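Local coordinates for beta-galactosidase (Trichoderma reesei, PDB 3OG2), which probably hydrolyses terminal non-reducing beta-D-galactose residues from beta-D-galactosides, as a family 35 glycoside hydrolase, at residues L52-D60 / G984-K992; A914-N924 / W955-R966. One frame throughout, in Å; residues are numbered along the deposited sequence. Where two conformers were deposited one is given.

Contact 1 of 2, residues L52-D60 / G984-K992; sequences LPVPSLYLD and GRERVEVVK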
# COMPACT_ATOMS: atom_id res chain seq x y z
N LEU A 52 -7.30 -2.53 4.88
CA LEU A 52 -8.43 -3.02 4.09
C LEU A 52 -9.23 -3.94 5.00
O LEU A 52 -8.99 -5.16 5.00
CB LEU A 52 -7.95 -3.74 2.81
CG LEU A 52 -9.10 -4.28 1.94
CD1 LEU A 52 -10.05 -3.20 1.51
CD2 LEU A 52 -8.50 -4.97 0.71
N PRO A 53 -10.13 -3.38 5.81
CA PRO A 53 -10.84 -4.18 6.83
C PRO A 53 -12.03 -4.90 6.24
O PRO A 53 -13.14 -4.87 6.80
CB PRO A 53 -11.24 -3.11 7.85
CG PRO A 53 -11.53 -1.89 6.98
CD PRO A 53 -10.45 -1.96 5.89
N VAL A 54 -11.79 -5.58 5.13
CA VAL A 54 -12.85 -6.37 4.45
C VAL A 54 -12.22 -7.70 4.10
O VAL A 54 -11.54 -7.83 3.06
CB VAL A 54 -13.34 -5.69 3.18
CG1 VAL A 54 -14.44 -6.54 2.49
CG2 VAL A 54 -13.89 -4.29 3.47
N PRO A 55 -12.38 -8.68 4.98
CA PRO A 55 -11.67 -9.94 4.81
C PRO A 55 -11.87 -10.59 3.45
O PRO A 55 -10.90 -11.18 2.90
CB PRO A 55 -12.25 -10.82 5.92
CG PRO A 55 -12.71 -9.88 6.97
CD PRO A 55 -13.11 -8.61 6.26
N SER A 56 -13.08 -10.49 2.91
CA SER A 56 -13.32 -11.17 1.62
C SER A 56 -12.73 -10.45 0.41
O SER A 56 -12.81 -10.97 -0.72
CB SER A 56 -14.84 -11.43 1.46
OG SER A 56 -15.51 -10.18 1.55
N LEU A 57 -12.11 -9.27 0.60
CA LEU A 57 -11.40 -8.62 -0.50
C LEU A 57 -9.91 -8.91 -0.51
O LEU A 57 -9.26 -8.55 -1.50
CB LEU A 57 -11.61 -7.08 -0.41
CG LEU A 57 -12.98 -6.66 -0.98
CD1 LEU A 57 -13.15 -5.16 -0.72
CD2 LEU A 57 -13.10 -6.98 -2.47
N TYR A 58 -9.35 -9.57 0.50
CA TYR A 58 -7.92 -9.88 0.36
C TYR A 58 -7.65 -10.72 -0.86
O TYR A 58 -6.64 -10.49 -1.56
CB TYR A 58 -7.43 -10.61 1.61
CG TYR A 58 -7.45 -9.77 2.87
CD1 TYR A 58 -7.07 -8.42 2.82
CD2 TYR A 58 -7.85 -10.34 4.07
CE1 TYR A 58 -7.11 -7.64 3.99
CE2 TYR A 58 -7.87 -9.57 5.25
CZ TYR A 58 -7.50 -8.24 5.18
OH TYR A 58 -7.50 -7.45 6.34
N LEU A 59 -8.52 -11.66 -1.20
CA LEU A 59 -8.27 -12.50 -2.37
C LEU A 59 -8.31 -11.67 -3.64
O LEU A 59 -7.60 -11.97 -4.61
CB LEU A 59 -9.30 -13.64 -2.46
CG LEU A 59 -9.03 -14.68 -3.54
CD1 LEU A 59 -7.68 -15.40 -3.43
CD2 LEU A 59 -10.18 -15.69 -3.56
N ASP A 60 -9.16 -10.64 -3.69
CA ASP A 60 -9.14 -9.74 -4.86
C ASP A 60 -7.78 -9.12 -5.03
O ASP A 60 -7.22 -9.14 -6.15
CB ASP A 60 -10.23 -8.67 -4.65
CG ASP A 60 -10.27 -7.75 -5.86
OD1 ASP A 60 -10.33 -8.24 -7.02
OD2 ASP A 60 -10.28 -6.51 -5.68
N GLY A 984 -15.15 -11.58 -12.18
CA GLY A 984 -15.06 -13.00 -11.88
C GLY A 984 -14.46 -13.20 -10.49
O GLY A 984 -14.04 -14.30 -10.19
N ARG A 985 -14.44 -12.14 -9.65
CA ARG A 985 -13.94 -12.26 -8.29
C ARG A 985 -14.80 -13.16 -7.45
O ARG A 985 -15.96 -13.46 -7.78
CB ARG A 985 -13.91 -10.86 -7.64
CG ARG A 985 -15.34 -10.38 -7.32
CD ARG A 985 -15.27 -8.92 -6.85
NE ARG A 985 -16.66 -8.42 -6.74
CZ ARG A 985 -16.94 -7.20 -6.29
NH1 ARG A 985 -15.99 -6.37 -5.89
NH2 ARG A 985 -18.22 -6.81 -6.24
N GLU A 986 -14.28 -13.56 -6.29
CA GLU A 986 -15.09 -14.22 -5.28
C GLU A 986 -15.94 -13.15 -4.61
O GLU A 986 -15.56 -11.98 -4.45
CB GLU A 986 -14.23 -14.93 -4.24
CG GLU A 986 -13.38 -16.05 -4.77
CD GLU A 986 -14.04 -17.21 -5.45
OE1 GLU A 986 -15.05 -17.69 -4.87
OE2 GLU A 986 -13.62 -17.69 -6.52
N ARG A 987 -17.14 -13.52 -4.21
CA ARG A 987 -18.12 -12.58 -3.69
C ARG A 987 -17.64 -11.87 -2.43
O ARG A 987 -16.97 -12.47 -1.58
CB ARG A 987 -19.46 -13.32 -3.44
CG ARG A 987 -20.20 -13.55 -4.77
CD ARG A 987 -21.68 -13.79 -4.69
NE ARG A 987 -22.06 -15.09 -5.18
CZ ARG A 987 -21.50 -16.15 -5.71
NH1 ARG A 987 -20.21 -16.29 -5.97
NH2 ARG A 987 -22.32 -17.18 -6.01
N VAL A 988 -18.02 -10.60 -2.33
CA VAL A 988 -17.68 -9.77 -1.19
C VAL A 988 -18.79 -9.85 -0.13
O VAL A 988 -19.93 -9.57 -0.41
CB VAL A 988 -17.48 -8.30 -1.58
CG1 VAL A 988 -17.04 -7.45 -0.37
CG2 VAL A 988 -16.47 -8.15 -2.71
N GLU A 989 -18.39 -10.25 1.05
CA GLU A 989 -19.34 -10.35 2.15
C GLU A 989 -19.35 -9.07 2.92
O GLU A 989 -18.29 -8.47 3.22
CB GLU A 989 -18.89 -11.49 3.09
CG GLU A 989 -18.95 -12.83 2.33
CD GLU A 989 -19.01 -13.96 3.32
OE1 GLU A 989 -19.45 -13.67 4.46
OE2 GLU A 989 -18.62 -15.09 2.92
N VAL A 990 -20.54 -8.64 3.32
CA VAL A 990 -20.66 -7.42 4.11
C VAL A 990 -20.08 -7.63 5.49
O VAL A 990 -20.36 -8.62 6.16
CB VAL A 990 -22.16 -7.03 4.21
CG1 VAL A 990 -22.31 -5.83 5.11
CG2 VAL A 990 -22.73 -6.82 2.80
N VAL A 991 -19.30 -6.66 5.92
CA VAL A 991 -18.74 -6.70 7.27
C VAL A 991 -19.83 -6.33 8.25
O VAL A 991 -20.46 -5.28 8.08
CB VAL A 991 -17.54 -5.72 7.30
CG1 VAL A 991 -16.99 -5.63 8.71
CG2 VAL A 991 -16.45 -6.18 6.35
N LYS A 992 -20.04 -7.18 9.23
CA LYS A 992 -21.15 -7.05 10.18
C LYS A 992 -20.79 -6.21 11.38
O LYS A 992 -20.69 -6.71 12.51
CB LYS A 992 -21.61 -8.45 10.64
CG LYS A 992 -21.96 -9.36 9.47
CD LYS A 992 -22.59 -10.70 9.86
CE LYS A 992 -22.93 -11.56 8.65
NZ LYS A 992 -22.27 -12.88 8.56
O HOH W 1 -15.75 -9.35 4.03
O HOH W 2 -12.98 -11.01 -3.61
O HOH W 3 -13.14 -6.12 -6.41
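Pro53, at the centre of an inverse gamma turn, starts the approach of the TIM-barrel domain to the extended tail 984-992: its carbonyl O lies 3.6 Å from Val991 CG2, is buried by the contact and has no polar partner in the model. Val54 follows, its CG1 4.0 Å from Val988 CG1, the two side chains crossing at about a right angle. Pro55 adds its CD atom against Val991 CG2. Ser56 carries the one direct hydrogen bond between the segments, from Glu989 N to Ser56 OG (2.9 Å, 157° at the hydrogen). With chi1 at 58°, OG sits between its own backbone N and carbonyl carbon and also reaches water 1, which donates to Glu989 O. Losing the hydroxyl to an alanine here is likely to leave Glu989 N without its acceptor and water 1 less firmly placed. Through its carbonyl, Ser56 accepts from water 2, which also donates to Glu986 O. Leu57 CD2 meets Val988 CG2 at 3.6 Å, and Val988 CG2 also lies over the centre of the Arg985 guanidinium. Leu59 CD2, in the helix that runs on to residue 66, lies 3.4 Å from Glu986 CG, the two side chains crossing at a slant. Asp60 and Arg985 have their main ionic partners in Arg591 and Glu945 respectively; between them, water 3 accepts from Arg985 NH1 at 2.9 Å and donates weakly to Asp60 OD2.

Contact 2 of 2, residues A914-N924 / W955-R966; sequences AAPYRALLYVN and WIGVALWALESR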
# COMPACT_ATOMS: atom_id res chain seq x y z
N ALA A 914 -15.08 29.84 1.04
CA ALA A 914 -15.98 29.32 2.05
C ALA A 914 -15.23 29.25 3.37
O ALA A 914 -14.03 28.94 3.43
CB ALA A 914 -16.58 28.02 1.57
N ALA A 915 -15.97 29.56 4.42
CA ALA A 915 -15.49 29.43 5.79
C ALA A 915 -14.92 28.03 6.03
O ALA A 915 -15.40 27.00 5.54
CB ALA A 915 -16.60 29.72 6.77
N PRO A 916 -13.84 28.01 6.80
CA PRO A 916 -13.12 26.77 7.05
C PRO A 916 -13.84 25.79 7.97
O PRO A 916 -14.47 26.20 8.96
CB PRO A 916 -11.82 27.27 7.72
CG PRO A 916 -12.25 28.56 8.35
CD PRO A 916 -13.25 29.21 7.44
N TYR A 917 -13.75 24.49 7.63
CA TYR A 917 -14.32 23.49 8.50
C TYR A 917 -13.53 22.17 8.37
O TYR A 917 -12.80 21.99 7.40
CB TYR A 917 -15.80 23.23 8.19
CG TYR A 917 -16.11 22.60 6.84
CD1 TYR A 917 -16.20 23.38 5.68
CD2 TYR A 917 -16.34 21.25 6.75
CE1 TYR A 917 -16.49 22.80 4.47
CE2 TYR A 917 -16.64 20.67 5.52
CZ TYR A 917 -16.72 21.43 4.40
OH TYR A 917 -17.03 20.82 3.21
N ARG A 918 -13.79 21.36 9.39
CA ARG A 918 -13.24 20.01 9.39
C ARG A 918 -14.43 19.06 9.41
O ARG A 918 -15.44 19.39 10.06
CB ARG A 918 -12.33 19.76 10.62
CG ARG A 918 -11.22 20.83 10.61
CD ARG A 918 -10.36 20.76 11.85
NE ARG A 918 -9.49 19.57 12.00
CZ ARG A 918 -8.25 19.51 11.60
NH1 ARG A 918 -7.70 20.55 10.95
NH2 ARG A 918 -7.55 18.40 11.81
N ALA A 919 -14.37 17.97 8.71
CA ALA A 919 -15.48 17.02 8.73
C ALA A 919 -14.91 15.61 8.91
O ALA A 919 -13.74 15.31 8.53
CB ALA A 919 -16.27 17.07 7.42
N LEU A 920 -15.69 14.76 9.51
CA LEU A 920 -15.41 13.33 9.62
C LEU A 920 -16.52 12.58 8.86
O LEU A 920 -17.69 12.92 9.02
CB LEU A 920 -15.39 12.87 11.06
CG LEU A 920 -14.37 13.55 11.95
CD1 LEU A 920 -14.63 13.19 13.40
CD2 LEU A 920 -12.97 13.05 11.55
N LEU A 921 -16.10 11.58 8.10
CA LEU A 921 -17.02 10.75 7.33
C LEU A 921 -17.14 9.38 8.00
O LEU A 921 -16.09 8.75 8.23
CB LEU A 921 -16.50 10.60 5.89
CG LEU A 921 -17.30 9.63 5.02
CD1 LEU A 921 -18.71 10.14 4.71
CD2 LEU A 921 -16.52 9.43 3.71
N TYR A 922 -18.32 8.91 8.30
CA TYR A 922 -18.55 7.58 8.83
C TYR A 922 -19.44 6.81 7.88
O TYR A 922 -20.39 7.36 7.31
CB TYR A 922 -19.22 7.70 10.17
CG TYR A 922 -18.30 8.03 11.31
CD1 TYR A 922 -17.79 6.92 12.00
CD2 TYR A 922 -17.94 9.27 11.79
CE1 TYR A 922 -16.95 6.93 13.08
CE2 TYR A 922 -17.05 9.29 12.91
CZ TYR A 922 -16.57 8.18 13.53
OH TYR A 922 -15.73 8.20 14.66
N VAL A 923 -19.10 5.56 7.70
CA VAL A 923 -19.94 4.64 6.92
C VAL A 923 -20.16 3.38 7.75
O VAL A 923 -19.19 2.67 8.04
CB VAL A 923 -19.31 4.31 5.57
CG1 VAL A 923 -20.22 3.28 4.86
CG2 VAL A 923 -19.12 5.59 4.76
N ASN A 924 -21.37 3.08 8.13
CA ASN A 924 -21.73 1.95 8.94
C ASN A 924 -20.83 1.82 10.15
O ASN A 924 -20.40 0.75 10.58
CB ASN A 924 -21.70 0.65 8.10
CG ASN A 924 -22.80 0.71 7.04
OD1 ASN A 924 -23.89 1.23 7.31
ND2 ASN A 924 -22.55 0.20 5.85
N TRP A 955 -25.71 3.34 6.77
CA TRP A 955 -25.82 4.59 7.55
C TRP A 955 -24.59 5.40 7.25
O TRP A 955 -23.46 4.86 7.38
CB TRP A 955 -25.88 4.20 9.04
CG TRP A 955 -27.36 3.89 9.27
CD1 TRP A 955 -27.91 2.62 9.22
CD2 TRP A 955 -28.41 4.84 9.52
NE1 TRP A 955 -29.25 2.76 9.46
CE2 TRP A 955 -29.59 4.08 9.65
CE3 TRP A 955 -28.49 6.23 9.67
CZ2 TRP A 955 -30.83 4.69 9.92
CZ3 TRP A 955 -29.73 6.84 9.94
CH2 TRP A 955 -30.90 6.06 10.06
N ILE A 956 -24.77 6.64 6.83
CA ILE A 956 -23.70 7.57 6.50
C ILE A 956 -23.70 8.74 7.48
O ILE A 956 -24.75 9.31 7.77
CB ILE A 956 -23.82 8.10 5.06
CG1 ILE A 956 -23.57 7.04 3.98
CG2 ILE A 956 -22.90 9.29 4.86
CD1 ILE A 956 -22.22 6.38 4.07
N GLY A 957 -22.52 9.08 7.99
CA GLY A 957 -22.41 10.12 8.99
C GLY A 957 -21.44 11.16 8.53
O GLY A 957 -20.38 10.85 7.95
N VAL A 958 -21.75 12.43 8.81
CA VAL A 958 -20.83 13.52 8.54
C VAL A 958 -20.81 14.41 9.80
O VAL A 958 -21.82 15.00 10.17
CB VAL A 958 -21.27 14.33 7.33
CG1 VAL A 958 -20.32 15.51 7.09
CG2 VAL A 958 -21.38 13.46 6.10
N ALA A 959 -19.62 14.53 10.41
CA ALA A 959 -19.40 15.52 11.48
C ALA A 959 -18.93 16.79 10.79
O ALA A 959 -18.14 16.71 9.90
CB ALA A 959 -18.38 15.03 12.52
N LEU A 960 -19.45 17.91 11.28
CA LEU A 960 -19.10 19.23 10.73
C LEU A 960 -18.63 20.09 11.89
O LEU A 960 -19.45 20.41 12.76
CB LEU A 960 -20.34 19.82 10.03
CG LEU A 960 -20.20 21.27 9.57
CD1 LEU A 960 -19.12 21.33 8.50
CD2 LEU A 960 -21.54 21.79 9.08
N TRP A 961 -17.37 20.49 11.86
CA TRP A 961 -16.77 21.35 12.86
C TRP A 961 -16.49 22.67 12.14
O TRP A 961 -15.53 22.74 11.34
CB TRP A 961 -15.53 20.67 13.46
CG TRP A 961 -14.69 21.49 14.39
CD1 TRP A 961 -14.83 22.76 14.91
CD2 TRP A 961 -13.44 21.05 14.97
NE1 TRP A 961 -13.79 23.10 15.74
CE2 TRP A 961 -12.92 22.06 15.79
CE3 TRP A 961 -12.74 19.84 14.83
CZ2 TRP A 961 -11.71 21.93 16.49
CZ3 TRP A 961 -11.55 19.69 15.51
CH2 TRP A 961 -11.04 20.73 16.33
N ALA A 962 -17.31 23.67 12.47
CA ALA A 962 -17.13 25.01 11.90
C ALA A 962 -16.13 25.76 12.79
O ALA A 962 -16.36 25.87 14.02
CB ALA A 962 -18.44 25.74 11.91
N LEU A 963 -15.03 26.24 12.25
CA LEU A 963 -13.95 26.78 13.03
C LEU A 963 -14.10 28.27 13.31
O LEU A 963 -13.41 28.75 14.19
CB LEU A 963 -12.62 26.58 12.24
CG LEU A 963 -12.20 25.11 12.16
CD1 LEU A 963 -11.26 24.90 10.98
CD2 LEU A 963 -11.55 24.71 13.47
N GLU A 964 -14.91 28.99 12.52
CA GLU A 964 -15.02 30.41 12.66
C GLU A 964 -16.44 30.77 13.05
O GLU A 964 -17.39 30.00 12.94
CB GLU A 964 -14.59 31.09 11.36
CG GLU A 964 -13.07 30.91 11.18
CD GLU A 964 -12.49 31.62 9.98
OE1 GLU A 964 -13.24 32.13 9.11
OE2 GLU A 964 -11.23 31.66 9.91
N SER A 965 -16.56 32.00 13.52
CA SER A 965 -17.81 32.37 14.20
C SER A 965 -18.99 32.49 13.26
O SER A 965 -20.13 32.48 13.77
CB SER A 965 -17.57 33.70 14.94
OG SER A 965 -17.31 34.72 13.97
N ARG A 966 -18.71 32.59 11.97
CA ARG A 966 -19.66 32.64 10.89
C ARG A 966 -20.32 31.30 10.59
O ARG A 966 -21.26 31.15 9.83
CB ARG A 966 -18.94 33.08 9.59
CG ARG A 966 -17.64 32.29 9.31
CD ARG A 966 -16.94 32.81 8.07
NE ARG A 966 -15.49 32.76 7.95
CZ ARG A 966 -14.86 32.76 6.77
NH1 ARG A 966 -15.60 32.80 5.66
NH2 ARG A 966 -13.53 32.73 6.62
O HOH W 4 -15.96 28.31 9.92
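Arg918 and Trp961 form a hydrogen-bonded pair in the antiparallel beta pairing of strands 917-923 and 955-962, whose axes run at 165° and approach to 4.5 Å. The backbone bonds come in reciprocal pairs at Arg918-Trp961, Leu920-Ala959 and Tyr922-Gly957. At the end of the pairing Asn924 N donates to Trp955 O, while Asn924 OD1 stands in for a backbone carbonyl and accepts from Trp955 N at 2.8 Å. At the other end, the bond from Leu963 N to Pro916 O is weak, and water 4 links that oxygen to Glu964 N.

Among the side-chain contacts, Arg918 CD makes a CH-pi contact over the six-membered ring of Trp961, 4.2 Å from its centroid. The Arg918 chain, bent at chi3 (68°), carries the guanidinium on to Asp783. On the other face of the beta sheet, Leu960 CD1 reaches Tyr917 CD2 at 3.3 Å.

In the loop after the strand, Arg966 NE and NH2 both donate to Glu964 OE1, with Ala915 CB over one guanidinium face.

In the five-stranded antiparallel sheet of this all-beta domain, strand 926-932 flanks 917-923 and strand 883-894 flanks 953-962, while Phe906 and Phe908 of strand 900-908 pack against the Tyr917 and Leu921 face.

The two contacts differ in depth and in what binds them. Contact 2 is a mostly buried strand pairing within one all-beta domain, between segments 31 residues apart, and buries 929 Å²; contact 1 is only partly buried, spans 924 residues and buries 416 Å². Accordingly, contact 2 relies on repeated direct backbone bonds, whereas contact 1 has one direct bond, three bridging waters and small apolar contacts between an irregular tail and the barrel domain. They share no strand or helix, and their centres lie 29 Å apart. Strand 926-932 nevertheless relates them: it flanks 917-923 in contact 2, and its Tyr928 and Phe926 touch Pro53 and Val991 of contact 1.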